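Local coordinates for SEC-C motif domain protein (Psychrobacter arcticus, PDB 2I9W) that binds two zinc ions through cysteine clusters flanking a cystatin-like (NTF2-like) domain and is otherwise of unknown function, at residues P10-P15 with T22-Q27; H55-R60 with V117-Y122; S62-V67 with T96-L101. All coordinates share one frame; numbering follows the deposited sequence.

Contact 1 (P10-P15 with T22-Q27); sequences PCQINP and TPLLYQ. With ZN (zinc ion), chain B.
Gln12 OE1 takes a nearly straight hydrogen bond from Leu24 N, 3.0 Å long with an N-H...O angle of 169°, and this bond joins the two loops across the contact. The amide hydrogen comes from above the carbonyl plane of the glutamine, with N standing 38° out of it. A glutamine suits the place because its long chain can fold back: chi1 sets CG beside its own backbone N and 3.6 Å from Leu24 O, and the bend at chi2 (-82°) then turns the terminal amide toward Leu24 N. Gln12 OE1 also lies 3.7 Å from Leu24 CG, and the branched leucine side chain packs beside the amide. Nearer the backbone, Gln12 CB meets Pro23 CB at 3.7 Å, an apolar touch that the compact proline ring offers without a polar group of its own. At the other end Pro10 CD approaches the Tyr26 ring at CD1, 4.3 Å away, while the phenol oxygen of Tyr26 is hydrogen-bonded to His34. The short 3-10 turn of residues 10-12, closed by Ile13 N on Pro10 O, includes Cys11, whose SG binds the zinc ion at 2.4 Å. Cys9, Cys29 and Cys30 complete the four-sulfur site of this N-terminal zinc-binding domain. Because Cys9 and Cys11 on one side and Cys29 and Cys30 on the other share one metal, the hydrogen bond from Leu24 N to Gln12 OE1 and the proline contacts join the two loops in addition to the zinc ion.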
loop_
_atom_site.group_PDB
_atom_site.type_symbol
_atom_site.label_atom_id
_atom_site.label_comp_id
_atom_site.label_asym_id
_atom_site.label_seq_id
_atom_site.Cartn_x
_atom_site.Cartn_y
_atom_site.Cartn_z
ATOM N N PRO A 10 -8.870 9.605 -4.295
ATOM C CA PRO A 10 -8.911 8.493 -5.243
ATOM C C PRO A 10 -9.394 7.180 -4.653
ATOM O O PRO A 10 -10.113 6.461 -5.332
ATOM C CB PRO A 10 -7.485 8.411 -5.764
ATOM C CG PRO A 10 -6.947 9.772 -5.614
ATOM C CD PRO A 10 -7.595 10.336 -4.371
ATOM N N CYS A 11 -9.043 6.878 -3.404
ATOM C CA CYS A 11 -9.416 5.585 -2.798
ATOM C C CYS A 11 -10.895 5.438 -2.523
ATOM O O CYS A 11 -11.352 4.334 -2.195
ATOM C CB CYS A 11 -8.636 5.299 -1.512
ATOM S SG CYS A 11 -9.335 6.025 -0.063
ATOM N N GLN A 12 -11.623 6.550 -2.626
ATOM C CA GLN A 12 -13.054 6.601 -2.384
ATOM C C GLN A 12 -13.865 6.439 -3.665
ATOM O O GLN A 12 -15.091 6.388 -3.599
ATOM C CB GLN A 12 -13.441 7.926 -1.738
ATOM C CG GLN A 12 -12.776 8.162 -0.419
ATOM C CD GLN A 12 -13.467 7.479 0.717
ATOM O OE1 GLN A 12 -14.654 7.707 0.960
ATOM N NE2 GLN A 12 -12.725 6.657 1.454
ATOM N N ILE A 13 -13.190 6.378 -4.810
ATOM C CA ILE A 13 -13.845 6.093 -6.080
ATOM C C ILE A 13 -14.009 4.575 -6.262
ATOM O O ILE A 13 -13.047 3.844 -6.393
ATOM C CB ILE A 13 -13.057 6.770 -7.232
ATOM C CG1 ILE A 13 -13.194 8.296 -7.045
ATOM C CG2 ILE A 13 -13.656 6.360 -8.607
ATOM C CD1 ILE A 13 -12.160 9.088 -7.683
ATOM N N ASN A 14 -15.245 4.100 -6.229
ATOM C CA ASN A 14 -15.478 2.662 -6.273
ATOM C C ASN A 14 -16.570 2.349 -7.316
ATOM O O ASN A 14 -17.761 2.527 -7.046
ATOM C CB ASN A 14 -15.854 2.128 -4.890
ATOM C CG ASN A 14 -16.154 0.647 -4.897
ATOM O OD1 ASN A 14 -16.137 -0.031 -5.952
ATOM N ND2 ASN A 14 -16.430 0.126 -3.725
ATOM N N PRO A 15 -16.164 1.897 -8.514
ATOM C CA PRO A 15 -17.196 1.655 -9.521
ATOM C C PRO A 15 -18.198 0.537 -9.189
ATOM O O PRO A 15 -19.252 0.452 -9.832
ATOM C CB PRO A 15 -16.384 1.345 -10.803
ATOM C CG PRO A 15 -15.014 1.107 -10.377
ATOM C CD PRO A 15 -14.809 1.620 -9.023
ATOM N N THR A 22 -21.549 10.178 1.211
ATOM C CA THR A 22 -20.723 10.891 0.252
ATOM C C THR A 22 -19.262 10.493 0.386
ATOM O O THR A 22 -18.707 10.479 1.495
ATOM C CB THR A 22 -20.844 12.387 0.448
ATOM O OG1 THR A 22 -22.229 12.741 0.541
ATOM C CG2 THR A 22 -20.187 13.135 -0.717
ATOM N N PRO A 23 -18.619 10.147 -0.733
ATOM C CA PRO A 23 -17.200 9.817 -0.649
ATOM C C PRO A 23 -16.350 10.961 -0.098
ATOM O O PRO A 23 -16.572 12.122 -0.426
ATOM C CB PRO A 23 -16.801 9.544 -2.104
ATOM C CG PRO A 23 -18.053 9.430 -2.876
ATOM C CD PRO A 23 -19.156 10.044 -2.108
ATOM N N LEU A 24 -15.353 10.630 0.714
ATOM C CA LEU A 24 -14.518 11.671 1.325
ATOM C C LEU A 24 -13.621 12.353 0.313
ATOM O O LEU A 24 -13.243 11.756 -0.704
ATOM C CB LEU A 24 -13.671 11.103 2.464
ATOM C CG LEU A 24 -14.305 10.264 3.563
ATOM C CD1 LEU A 24 -13.244 9.775 4.597
ATOM C CD2 LEU A 24 -15.395 11.073 4.262
ATOM N N LEU A 25 -13.323 13.624 0.581
ATOM C CA LEU A 25 -12.330 14.379 -0.187
ATOM C C LEU A 25 -10.918 13.946 0.154
ATOM O O LEU A 25 -10.620 13.481 1.266
ATOM C CB LEU A 25 -12.441 15.875 0.049
ATOM C CG LEU A 25 -13.783 16.551 -0.321
ATOM C CD1 LEU A 25 -13.685 18.090 -0.174
ATOM C CD2 LEU A 25 -14.236 16.132 -1.728
ATOM N N TYR A 26 -10.026 14.100 -0.823
ATOM C CA TYR A 26 -8.600 13.797 -0.596
ATOM C C TYR A 26 -8.036 14.431 0.716
ATOM O O TYR A 26 -7.476 13.716 1.582
ATOM C CB TYR A 26 -7.814 14.221 -1.831
ATOM C CG TYR A 26 -6.316 13.992 -1.745
ATOM C CD1 TYR A 26 -5.776 12.762 -1.370
ATOM C CD2 TYR A 26 -5.421 15.018 -2.044
ATOM C CE1 TYR A 26 -4.383 12.567 -1.332
ATOM C CE2 TYR A 26 -4.020 14.828 -1.993
ATOM C CZ TYR A 26 -3.515 13.611 -1.614
ATOM O OH TYR A 26 -2.147 13.422 -1.558
ATOM N N GLN A 27 -8.242 15.738 0.899
ATOM C CA GLN A 27 -7.771 16.419 2.112
ATOM C C GLN A 27 -8.254 15.784 3.415
ATOM O O GLN A 27 -7.620 15.935 4.466
ATOM C CB GLN A 27 -8.153 17.902 2.097
ATOM C CG GLN A 27 -9.637 18.201 2.114
ATOM C CD GLN A 27 -9.952 19.713 1.979
ATOM O OE1 GLN A 27 -9.075 20.536 1.748
ATOM N NE2 GLN A 27 -11.214 20.044 2.096
HETATM ZN ZN ZN B . -8.303 8.086 0.525
#

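Contact 2 (H55-R60 with V117-Y122); sequences HLMRTR and VEFKAY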
loop_
_atom_site.group_PDB
_atom_site.type_symbol
_atom_site.label_atom_id
_atom_site.label_comp_id
_atom_site.label_asym_id
_atom_site.label_seq_id
_atom_site.Cartn_x
_atom_site.Cartn_y
_atom_site.Cartn_z
ATOM N N HIS A 55 -5.980 0.565 5.557
ATOM C CA HIS A 55 -5.760 1.977 5.407
ATOM C C HIS A 55 -4.458 2.237 4.666
ATOM O O HIS A 55 -4.417 3.070 3.761
ATOM C CB HIS A 55 -5.790 2.612 6.776
ATOM C CG HIS A 55 -5.848 4.092 6.745
ATOM N ND1 HIS A 55 -5.741 4.858 7.882
ATOM C CD2 HIS A 55 -5.994 4.956 5.711
ATOM C CE1 HIS A 55 -5.847 6.132 7.553
ATOM N NE2 HIS A 55 -5.987 6.219 6.243
ATOM N N LEU A 56 -3.386 1.490 4.984
ATOM C CA LEU A 56 -2.167 1.658 4.195
ATOM C C LEU A 56 -2.359 1.393 2.689
ATOM O O LEU A 56 -1.929 2.187 1.844
ATOM C CB LEU A 56 -1.002 0.814 4.743
ATOM C CG LEU A 56 0.383 1.093 4.104
ATOM C CD1 LEU A 56 0.892 2.524 4.495
ATOM C CD2 LEU A 56 1.405 0.009 4.430
HETATM N N MSE A 57 -3.060 0.307 2.373
HETATM C CA MSE A 57 -3.308 -0.087 1.009
HETATM C C MSE A 57 -4.049 1.031 0.260
HETATM O O MSE A 57 -3.727 1.349 -0.892
HETATM C CB MSE A 57 -4.084 -1.405 1.041
HETATM C CG MSE A 57 -4.349 -2.057 -0.286
HETATM SE SE MSE A 57 -5.811 -1.228 -1.247
HETATM C CE MSE A 57 -7.061 -0.916 0.196
ATOM N N ARG A 58 -5.062 1.625 0.913
ATOM C CA ARG A 58 -5.805 2.749 0.309
ATOM C C ARG A 58 -4.894 3.912 0.007
ATOM O O ARG A 58 -4.934 4.488 -1.089
ATOM C CB ARG A 58 -6.931 3.222 1.223
ATOM C CG ARG A 58 -8.098 2.306 1.210
ATOM C CD ARG A 58 -9.064 2.652 2.329
ATOM N NE ARG A 58 -10.269 1.827 2.305
ATOM C CZ ARG A 58 -11.301 2.003 1.478
ATOM N NH1 ARG A 58 -11.318 2.974 0.561
ATOM N NH2 ARG A 58 -12.344 1.189 1.576
ATOM N N THR A 59 -4.076 4.279 0.986
ATOM C CA THR A 59 -3.103 5.391 0.763
ATOM C C THR A 59 -2.125 5.066 -0.366
ATOM O O THR A 59 -1.733 5.961 -1.102
ATOM C CB THR A 59 -2.322 5.806 2.066
ATOM O OG1 THR A 59 -1.482 4.705 2.507
ATOM C CG2 THR A 59 -3.310 6.271 3.167
ATOM N N ARG A 60 -1.718 3.809 -0.505
ATOM C CA ARG A 60 -0.840 3.452 -1.639
ATOM C C ARG A 60 -1.540 3.597 -3.006
ATOM O O ARG A 60 -1.007 4.151 -3.935
ATOM C CB ARG A 60 -0.221 2.070 -1.438
ATOM C CG ARG A 60 0.760 1.949 -0.246
ATOM C CD ARG A 60 1.198 0.473 -0.053
ATOM N NE ARG A 60 1.704 -0.157 -1.292
ATOM C CZ ARG A 60 2.935 -0.030 -1.775
ATOM N NH1 ARG A 60 3.842 0.702 -1.131
ATOM N NH2 ARG A 60 3.257 -0.650 -2.909
ATOM N N VAL A 117 -4.950 -7.686 2.703
ATOM C CA VAL A 117 -6.008 -6.877 2.092
ATOM C C VAL A 117 -6.171 -7.422 0.672
ATOM O O VAL A 117 -5.197 -7.458 -0.120
ATOM C CB VAL A 117 -5.610 -5.390 1.980
ATOM C CG1 VAL A 117 -6.752 -4.551 1.367
ATOM C CG2 VAL A 117 -5.154 -4.850 3.351
ATOM N N GLU A 118 -7.401 -7.818 0.344
ATOM C CA GLU A 118 -7.792 -8.264 -1.000
ATOM C C GLU A 118 -8.551 -7.092 -1.612
ATOM O O GLU A 118 -9.461 -6.546 -0.990
ATOM C CB GLU A 118 -8.710 -9.490 -0.916
ATOM C CG GLU A 118 -9.205 -10.002 -2.251
ATOM C CD GLU A 118 -10.210 -11.128 -2.176
ATOM O OE1 GLU A 118 -10.464 -11.680 -1.080
ATOM O OE2 GLU A 118 -10.780 -11.457 -3.247
ATOM N N PHE A 119 -8.199 -6.723 -2.829
ATOM C CA PHE A 119 -8.830 -5.583 -3.477
ATOM C C PHE A 119 -8.825 -5.682 -4.997
ATOM O O PHE A 119 -8.100 -6.511 -5.588
ATOM C CB PHE A 119 -8.125 -4.302 -3.022
ATOM C CG PHE A 119 -6.707 -4.210 -3.493
ATOM C CD1 PHE A 119 -5.669 -4.748 -2.730
ATOM C CD2 PHE A 119 -6.394 -3.617 -4.706
ATOM C CE1 PHE A 119 -4.365 -4.655 -3.187
ATOM C CE2 PHE A 119 -5.046 -3.534 -5.175
ATOM C CZ PHE A 119 -4.045 -4.034 -4.390
ATOM N N LYS A 120 -9.665 -4.873 -5.631
ATOM C CA LYS A 120 -9.667 -4.715 -7.067
ATOM C C LYS A 120 -9.328 -3.276 -7.385
ATOM O O LYS A 120 -9.997 -2.345 -6.903
ATOM C CB LYS A 120 -11.042 -5.067 -7.653
ATOM C CG LYS A 120 -11.378 -6.528 -7.504
ATOM C CD LYS A 120 -12.722 -6.921 -8.077
ATOM C CE LYS A 120 -12.924 -8.406 -7.827
ATOM N NZ LYS A 120 -14.072 -8.996 -8.557
ATOM N N ALA A 121 -8.270 -3.097 -8.154
ATOM C CA ALA A 121 -7.881 -1.768 -8.642
ATOM C C ALA A 121 -8.284 -1.636 -10.104
ATOM O O ALA A 121 -7.811 -2.395 -10.953
ATOM C CB ALA A 121 -6.374 -1.555 -8.504
ATOM N N TYR A 122 -9.161 -0.667 -10.405
ATOM C CA TYR A 122 -9.786 -0.595 -11.705
ATOM C C TYR A 122 -9.008 0.323 -12.600
ATOM O O TYR A 122 -8.395 1.263 -12.137
ATOM C CB TYR A 122 -11.239 -0.090 -11.604
ATOM C CG TYR A 122 -12.164 -1.088 -10.947
ATOM C CD1 TYR A 122 -12.245 -1.174 -9.569
ATOM C CD2 TYR A 122 -12.984 -1.919 -11.709
ATOM C CE1 TYR A 122 -13.114 -2.090 -8.931
ATOM C CE2 TYR A 122 -13.836 -2.863 -11.081
ATOM C CZ TYR A 122 -13.884 -2.929 -9.690
ATOM O OH TYR A 122 -14.745 -3.818 -9.073
#
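Met57, present as selenomethionine and in two conformers, meets Val117 and Phe119 with the whole length of its side chain in the conformer described. Just before it on the helix, Leu56 turns its side chain to Phe138 and Trp151 of the sheet, while its carbonyl oxygen accepts both Arg60 N and Thr59 OG1. At Met57 the chain sets out with CG anti to the backbone N (chi1 -175°) and then bends at chi2 and chi3, which lays it over the strand. CG lies 3.8 Å from Val117 CG1, and the terminal CE returns to the same methyl, also at 3.8 Å, so one branch of the valine is held against two carbons of the methionine. The selenium, standing where methionine has sulfur, sits over one face of the Phe119 ring, 4.0 Å from its centroid and 19° off the ring normal, displaced toward the rim where CG and CD1 lie. This is a Met-aromatic contact, and methionine, flexible and polarisable, serves it well because it can follow both a branched aliphatic and a flat ring. It joins helix 53-66 to strand 114-125 of the antiparallel sheet, in the way that the long helix of cystatin-like and NTF2-like folds packs on the sheet. Val117 and Phe119, two residues apart on the strand, both face the helix, whereas Glu118 between them points away and bonds to His133. Further along the helix, Thr59, besides its 2.6 Å bond from OG1 to Leu56 O, reaches Tyr71 with the same hydroxyl.

Contact 3 (S62-V67 with T96-L101); sequences SAFVLV and TDWAGL
Trp98 lays its indole against one side of the C-terminal part of helix 53-66, touching Phe64 and Val65. The CG2 branch of Val65 stands 3.7 Å from Trp98 CB and nearly as close to CG, while the backbone N of the valine lies over a face of the ring system and its CA is 3.7 Å from Trp98 CD1. A small branched residue suits this place, since it lets the indole come right up to the helix backbone. Toward the other end of the ring, Phe64 CB rests 3.9 Å from Trp98 CZ2, offset toward the rim of the face. Beyond CB the phenyl ring leads away; its plane is only 17° from that of the six-membered ring, but the centroids are 5.9 Å apart, so the two barely overlap. CB of Trp98 leaves the strand toward the helix, and chi1 (-59°), with CG anti to the carbonyl carbon, lays the indole along Phe64 and Val65. Here the end of helix 53-66 is joined to the beginning of strand 97-107, an outermost strand of the sheet in the cystatin-like domain. Val67 closes the helix in a Schellman motif, with a positive phi and two bonds back into the last turn, one of them from Val67 N to Phe64 O. On the opposite face of the indole Thr96 CG2 sits over the ring centre, 3.4 Å above the plane, so the tryptophan is held between the helix and its own chain. Further out, Trp98 NE1 donates to the carbonyl of Ala93 in helix 86-95. Trp92 of that helix meets both Phe64 and Trp98 edge-to-face, and its carbonyl accepts from Thr96 OG1.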
loop_
_atom_site.group_PDB
_atom_site.type_symbol
_atom_site.label_atom_id
_atom_site.label_comp_id
_atom_site.label_asym_id
_atom_site.label_seq_id
_atom_site.Cartn_x
_atom_site.Cartn_y
_atom_site.Cartn_z
ATOM N N SER A 62 -4.018 5.575 -3.713
ATOM C CA SER A 62 -4.140 7.032 -3.958
ATOM C C SER A 62 -2.795 7.635 -4.382
ATOM O O SER A 62 -2.764 8.552 -5.209
ATOM C CB SER A 62 -4.658 7.713 -2.692
ATOM O OG SER A 62 -5.953 7.224 -2.432
ATOM N N ALA A 63 -1.693 7.075 -3.880
ATOM C CA ALA A 63 -0.350 7.527 -4.299
ATOM C C ALA A 63 -0.073 7.094 -5.750
ATOM O O ALA A 63 0.605 7.790 -6.454
ATOM C CB ALA A 63 0.729 6.995 -3.320
ATOM N N PHE A 64 -0.605 5.955 -6.189
ATOM C CA PHE A 64 -0.503 5.556 -7.618
ATOM C C PHE A 64 -1.253 6.571 -8.479
ATOM O O PHE A 64 -0.714 7.162 -9.425
ATOM C CB PHE A 64 -1.070 4.149 -7.838
ATOM C CG PHE A 64 -0.205 3.048 -7.253
ATOM C CD1 PHE A 64 1.167 3.083 -7.460
ATOM C CD2 PHE A 64 -0.744 1.987 -6.572
ATOM C CE1 PHE A 64 1.992 2.090 -6.961
ATOM C CE2 PHE A 64 0.100 0.988 -6.058
ATOM C CZ PHE A 64 1.456 1.078 -6.255
ATOM N N VAL A 65 -2.507 6.823 -8.104
ATOM C CA VAL A 65 -3.368 7.695 -8.902
ATOM C C VAL A 65 -2.784 9.106 -9.014
ATOM O O VAL A 65 -2.754 9.682 -10.129
ATOM C CB VAL A 65 -4.794 7.756 -8.300
ATOM C CG1 VAL A 65 -5.666 8.797 -9.109
ATOM C CG2 VAL A 65 -5.410 6.397 -8.285
ATOM N N LEU A 66 -2.302 9.643 -7.885
ATOM C CA LEU A 66 -1.805 11.017 -7.807
ATOM C C LEU A 66 -0.316 11.157 -8.138
ATOM O O LEU A 66 0.204 12.267 -8.209
ATOM C CB LEU A 66 -2.112 11.628 -6.437
ATOM C CG LEU A 66 -3.618 11.690 -6.051
ATOM C CD1 LEU A 66 -3.807 12.139 -4.584
ATOM C CD2 LEU A 66 -4.486 12.586 -6.994
ATOM N N VAL A 67 0.343 10.027 -8.388
ATOM C CA VAL A 67 1.771 9.948 -8.849
ATOM C C VAL A 67 2.721 10.489 -7.770
ATOM O O VAL A 67 3.405 11.507 -7.937
ATOM C CB VAL A 67 2.068 10.552 -10.263
ATOM C CG1 VAL A 67 3.476 10.125 -10.703
ATOM C CG2 VAL A 67 1.033 10.108 -11.299
ATOM N N THR A 96 -1.032 4.509 -16.301
ATOM C CA THR A 96 -2.206 3.694 -16.074
ATOM C C THR A 96 -3.383 4.635 -15.894
ATOM O O THR A 96 -3.263 5.644 -15.171
ATOM C CB THR A 96 -2.023 2.784 -14.823
ATOM O OG1 THR A 96 -0.897 1.909 -15.034
ATOM C CG2 THR A 96 -3.273 1.953 -14.529
ATOM N N ASP A 97 -4.495 4.332 -16.566
ATOM C CA ASP A 97 -5.692 5.161 -16.488
ATOM C C ASP A 97 -6.567 4.647 -15.351
ATOM O O ASP A 97 -7.572 3.995 -15.553
ATOM C CB ASP A 97 -6.420 5.158 -17.834
ATOM C CG ASP A 97 -7.449 6.274 -17.961
ATOM O OD1 ASP A 97 -7.847 6.897 -16.944
ATOM O OD2 ASP A 97 -7.891 6.493 -19.105
ATOM N N TRP A 98 -6.186 5.000 -14.130
ATOM C CA TRP A 98 -6.865 4.514 -12.929
ATOM C C TRP A 98 -8.358 4.906 -12.896
ATOM O O TRP A 98 -8.742 6.023 -13.280
ATOM C CB TRP A 98 -6.137 5.052 -11.706
ATOM C CG TRP A 98 -4.687 4.657 -11.631
ATOM C CD1 TRP A 98 -3.585 5.457 -11.898
ATOM C CD2 TRP A 98 -4.171 3.364 -11.314
ATOM N NE1 TRP A 98 -2.421 4.720 -11.759
ATOM C CE2 TRP A 98 -2.756 3.442 -11.386
ATOM C CE3 TRP A 98 -4.767 2.137 -10.979
ATOM C CZ2 TRP A 98 -1.948 2.359 -11.134
ATOM C CZ3 TRP A 98 -3.950 1.059 -10.705
ATOM C CH2 TRP A 98 -2.551 1.181 -10.790
ATOM N N ALA A 99 -9.205 3.988 -12.453
ATOM C CA ALA A 99 -10.659 4.190 -12.438
ATOM C C ALA A 99 -11.355 3.833 -11.135
ATOM O O ALA A 99 -12.587 3.872 -11.072
ATOM C CB ALA A 99 -11.311 3.394 -13.586
ATOM N N GLY A 100 -10.601 3.519 -10.093
ATOM C CA GLY A 100 -11.190 3.242 -8.806
ATOM C C GLY A 100 -10.614 2.052 -8.050
ATOM O O GLY A 100 -9.795 1.290 -8.559
ATOM N N LEU A 101 -11.107 1.889 -6.836
ATOM C CA LEU A 101 -10.699 0.879 -5.860
ATOM C C LEU A 101 -11.895 0.237 -5.174
ATOM O O LEU A 101 -12.823 0.933 -4.746
ATOM C CB LEU A 101 -9.789 1.508 -4.787
ATOM C CG LEU A 101 -9.261 0.539 -3.709
ATOM C CD1 LEU A 101 -8.269 -0.464 -4.366
ATOM C CD2 LEU A 101 -8.661 1.315 -2.478
#

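Contact 1 comes first along the chain, in the N-terminal zinc-binding region. Contacts 2 and 3 follow within the NTF2-like domain, where the chain runs through both helix segments before reaching 96-101 and then 117-122. The centres of contacts 2 and 3 are about 11 Å apart, and each lies about 12 Å from that of contact 1. Helix 53-66 serves contacts 2 and 3 at points about two turns apart, and their strands, 114-125 and 97-107, are antiparallel neighbours joined by Tyr122 with Ala99 and Gly100. Contact 1 is fastened to this framework by the probable backbone bond from Leu101 N to Ile13 O and by packing of Tyr26 on Leu66. The first zinc site is thus built against the helix and edge strand.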